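Local atomic coordinates of Lin1909 protein (Listeria innocua, PDB entry 3FIJ), a protein that is of unknown function but binds manganese and probably hydrolyses gamma-glutamyl-gamma-aminobutyrate as a class I glutamine amidotransferase-like enzyme. Residues 165-170 against 229-234. Numbering follows the deposited sequence.
Sequences AKHHPN and SEQLFQ
His167 and His168 both turn CG anti to their own carbonyl carbon (chi1 -51° and -70°), and Gln231 and Leu232 do the same from the facing helix, which brings two imidazoles against two neighbouring side chains. The fold is that of a class I glutamine amidotransferase-like domain; here the loop between strands 154-158 and 172-174 lies against helix 227-241, with the CA atoms of His167 and Gln231 the nearest pair across the two segments.

Leu232 reaches both histidines through CD1, which sits 3.8 Å from His167 CB and 3.6 Å from His168 NE2. The leucine runs nearly at right angles to His168, and its second methyl also meets the ring, Leu232 CD2 lying 3.6 Å from His168 NE2. Beyond CG the Gln231 chain is extended, carrying its amide past His167: OE1 comes to the ring edge near its plane, 3.3 Å from His167 CD2, while the amide and imidazole planes stand 72° apart. Gln231 CB packs against the same carbon of the ring. No direct hydrogen bond joins the segments; side-chain packing and one bridging water hold them together. Lys166 CB covers part of one His167 face, and His167 ND1 makes a weak bond to the carbonyl of Glu163.

His168, buried and also packed on Ile158, has its side chain about 13 Å from the manganese, well outside the metal's ligands. Its ND1 bends back in a weak bond to His167 O. Ser229 OG is hydrogen-bonded to Asp226 and also accepts from a water 3.0 Å away; that water lies in the His168 ring plane, 2.8 Å from His168 NE2.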
ATOM      1  N   ALA A 165     -18.614  12.887 -39.002  1.00 18.66           N
ATOM      2  CA  ALA A 165     -18.172  14.142 -39.603  1.00 20.75           C
ATOM      3  C   ALA A 165     -19.124  15.310 -39.342  1.00 21.46           C
ATOM      4  O   ALA A 165     -18.754  16.466 -39.529  1.00 22.87           O
ATOM      5  CB  ALA A 165     -17.953  13.956 -41.114  1.00 21.40           C
ATOM      6  N   LYS A 166     -20.344  15.011 -38.910  1.00 23.20           N
ATOM      7  CA  LYS A 166     -21.314  16.062 -38.603  1.00 24.18           C
ATOM      8  C   LYS A 166     -20.961  16.680 -37.257  1.00 24.74           C
ATOM      9  O   LYS A 166     -21.468  17.744 -36.894  1.00 25.59           O
ATOM     10  CB  LYS A 166     -22.730  15.493 -38.496  1.00 24.80           C
ATOM     11  CG  LYS A 166     -23.293  14.902 -39.767  1.00 27.00           C
ATOM     12  CD  LYS A 166     -24.718  14.412 -39.540  1.00 27.51           C
ATOM     13  CE  LYS A 166     -25.281  13.727 -40.780  1.00 29.75           C
ATOM     14  NZ  LYS A 166     -26.655  13.189 -40.546  1.00 31.19           N
ATOM     15  N   HIS A 167     -20.089  16.007 -36.514  1.00 23.74           N
ATOM     16  CA  HIS A 167     -19.719  16.491 -35.197  1.00 21.61           C
ATOM     17  C   HIS A 167     -18.220  16.669 -34.971  1.00 21.29           C
ATOM     18  O   HIS A 167     -17.809  17.443 -34.114  1.00 20.02           O
ATOM     19  CB  HIS A 167     -20.315  15.556 -34.144  1.00 20.80           C
ATOM     20  CG  HIS A 167     -21.781  15.298 -34.327  1.00 20.65           C
ATOM     21  ND1 HIS A 167     -22.268  14.184 -34.982  1.00 21.68           N
ATOM     22  CD2 HIS A 167     -22.865  16.015 -33.956  1.00 20.98           C
ATOM     23  CE1 HIS A 167     -23.586  14.228 -35.003  1.00 20.26           C
ATOM     24  NE2 HIS A 167     -23.977  15.329 -34.387  1.00 20.16           N
ATOM     25  N   HIS A 168     -17.402  15.960 -35.740  1.00 23.01           N
ATOM     26  CA  HIS A 168     -15.956  16.066 -35.596  1.00 24.11           C
ATOM     27  C   HIS A 168     -15.247  16.430 -36.907  1.00 23.83           C
ATOM     28  O   HIS A 168     -15.581  15.911 -37.972  1.00 23.61           O
ATOM     29  CB  HIS A 168     -15.357  14.747 -35.069  1.00 25.39           C
ATOM     30  CG  HIS A 168     -15.683  14.440 -33.637  1.00 27.18           C
ATOM     31  ND1 HIS A 168     -16.053  15.407 -32.729  1.00 29.72           N
ATOM     32  CD2 HIS A 168     -15.641  13.275 -32.948  1.00 29.52           C
ATOM     33  CE1 HIS A 168     -16.226  14.850 -31.541  1.00 31.50           C
ATOM     34  NE2 HIS A 168     -15.982  13.557 -31.647  1.00 29.66           N
ATOM     35  N   PRO A 169     -14.262  17.339 -36.840  1.00 23.29           N
ATOM     36  CA  PRO A 169     -13.522  17.735 -38.038  1.00 23.31           C
ATOM     37  C   PRO A 169     -12.446  16.690 -38.288  1.00 24.08           C
ATOM     38  O   PRO A 169     -12.087  15.944 -37.379  1.00 23.19           O
ATOM     39  CB  PRO A 169     -12.928  19.079 -37.646  1.00 22.72           C
ATOM     40  CG  PRO A 169     -12.658  18.898 -36.197  1.00 23.42           C
ATOM     41  CD  PRO A 169     -13.922  18.219 -35.707  1.00 23.97           C
ATOM     42  N   ASN A 170     -11.936  16.630 -39.512  1.00 24.51           N
ATOM     43  CA  ASN A 170     -10.903  15.662 -39.832  1.00 23.96           C
ATOM     44  C   ASN A 170      -9.641  15.998 -39.034  1.00 24.28           C
ATOM     45  O   ASN A 170      -9.399  17.156 -38.710  1.00 23.27           O
ATOM     46  CB  ASN A 170     -10.613  15.694 -41.330  1.00 23.59           C
ATOM     47  CG  ASN A 170      -9.718  14.555 -41.771  1.00 23.95           C
ATOM     48  OD1 ASN A 170      -9.923  13.402 -41.375  1.00 21.96           O
ATOM     49  ND2 ASN A 170      -8.728  14.864 -42.607  1.00 22.76           N
ATOM     50  N   SER A 229     -17.254  16.620 -28.276  1.00 18.80           N
ATOM     51  CA  SER A 229     -17.536  15.355 -27.632  1.00 19.60           C
ATOM     52  C   SER A 229     -18.969  15.362 -27.106  1.00 19.89           C
ATOM     53  O   SER A 229     -19.717  14.384 -27.263  1.00 18.72           O
ATOM     54  CB  SER A 229     -16.562  15.128 -26.486  1.00 20.02           C
ATOM     55  OG  SER A 229     -15.273  14.841 -26.987  1.00 22.21           O
ATOM     56  N   GLU A 230     -19.355  16.470 -26.481  1.00 18.02           N
ATOM     57  CA  GLU A 230     -20.706  16.576 -25.953  1.00 18.70           C
ATOM     58  C   GLU A 230     -21.751  16.378 -27.057  1.00 18.59           C
ATOM     59  O   GLU A 230     -22.809  15.793 -26.821  1.00 16.71           O
ATOM     60  CB  GLU A 230     -20.917  17.928 -25.279  1.00 16.91           C
ATOM     61  CG  GLU A 230     -22.277  18.036 -24.631  1.00 18.79           C
ATOM     62  CD  GLU A 230     -22.516  19.375 -23.970  1.00 20.32           C
ATOM     63  OE1 GLU A 230     -21.605  19.873 -23.277  1.00 20.11           O
ATOM     64  OE2 GLU A 230     -23.627  19.919 -24.135  1.00 21.15           O
ATOM     65  N   GLN A 231     -21.453  16.866 -28.258  1.00 17.22           N
ATOM     66  CA  GLN A 231     -22.373  16.717 -29.383  1.00 20.61           C
ATOM     67  C   GLN A 231     -22.709  15.250 -29.653  1.00 20.26           C
ATOM     68  O   GLN A 231     -23.825  14.921 -30.074  1.00 19.71           O
ATOM     69  CB  GLN A 231     -21.774  17.324 -30.648  1.00 22.90           C
ATOM     70  CG  GLN A 231     -21.748  18.834 -30.685  1.00 26.96           C
ATOM     71  CD  GLN A 231     -21.275  19.338 -32.034  1.00 31.70           C
ATOM     72  OE1 GLN A 231     -21.844  18.991 -33.081  1.00 31.86           O
ATOM     73  NE2 GLN A 231     -20.224  20.154 -32.023  1.00 32.83           N
ATOM     74  N   LEU A 232     -21.743  14.369 -29.422  1.00 20.20           N
ATOM     75  CA  LEU A 232     -21.980  12.950 -29.646  1.00 19.42           C
ATOM     76  C   LEU A 232     -23.135  12.477 -28.782  1.00 17.75           C
ATOM     77  O   LEU A 232     -24.067  11.837 -29.269  1.00 17.11           O
ATOM     78  CB  LEU A 232     -20.712  12.146 -29.342  1.00 19.71           C
ATOM     79  CG  LEU A 232     -19.728  12.014 -30.514  1.00 20.92           C
ATOM     80  CD1 LEU A 232     -19.512  13.377 -31.170  1.00 23.39           C
ATOM     81  CD2 LEU A 232     -18.418  11.422 -30.028  1.00 16.88           C
ATOM     82  N   PHE A 233     -23.089  12.797 -27.496  1.00 16.85           N
ATOM     83  CA  PHE A 233     -24.167  12.375 -26.615  1.00 17.29           C
ATOM     84  C   PHE A 233     -25.460  13.117 -26.956  1.00 19.24           C
ATOM     85  O   PHE A 233     -26.561  12.571 -26.798  1.00 19.57           O
ATOM     86  CB  PHE A 233     -23.799  12.613 -25.153  1.00 15.55           C
ATOM     87  CG  PHE A 233     -22.580  11.864 -24.703  1.00 16.09           C
ATOM     88  CD1 PHE A 233     -21.325  12.460 -24.743  1.00 12.84           C
ATOM     89  CD2 PHE A 233     -22.686  10.547 -24.252  1.00 15.78           C
ATOM     90  CE1 PHE A 233     -20.195  11.763 -24.345  1.00 12.61           C
ATOM     91  CE2 PHE A 233     -21.558   9.840 -23.850  1.00 12.74           C
ATOM     92  CZ  PHE A 233     -20.309  10.452 -23.898  1.00 14.25           C
ATOM     93  N   GLN A 234     -25.326  14.357 -27.427  1.00 19.26           N
ATOM     94  CA  GLN A 234     -26.486  15.166 -27.795  1.00 20.07           C
ATOM     95  C   GLN A 234     -27.216  14.478 -28.938  1.00 20.55           C
ATOM     96  O   GLN A 234     -28.446  14.359 -28.923  1.00 22.36           O
ATOM     97  CB  GLN A 234     -26.052  16.569 -28.231  1.00 20.20           C
ATOM     98  CG  GLN A 234     -27.218  17.514 -28.513  1.00 18.88           C
ATOM     99  CD  GLN A 234     -28.111  17.718 -27.298  1.00 21.11           C
ATOM    100  OE1 GLN A 234     -27.679  18.258 -26.274  1.00 22.23           O
ATOM    101  NE2 GLN A 234     -29.359  17.282 -27.403  1.00 20.04           N
TER
HETATM  102  O   HOH W   1     -15.842  12.746 -29.005  1.00 17.98           O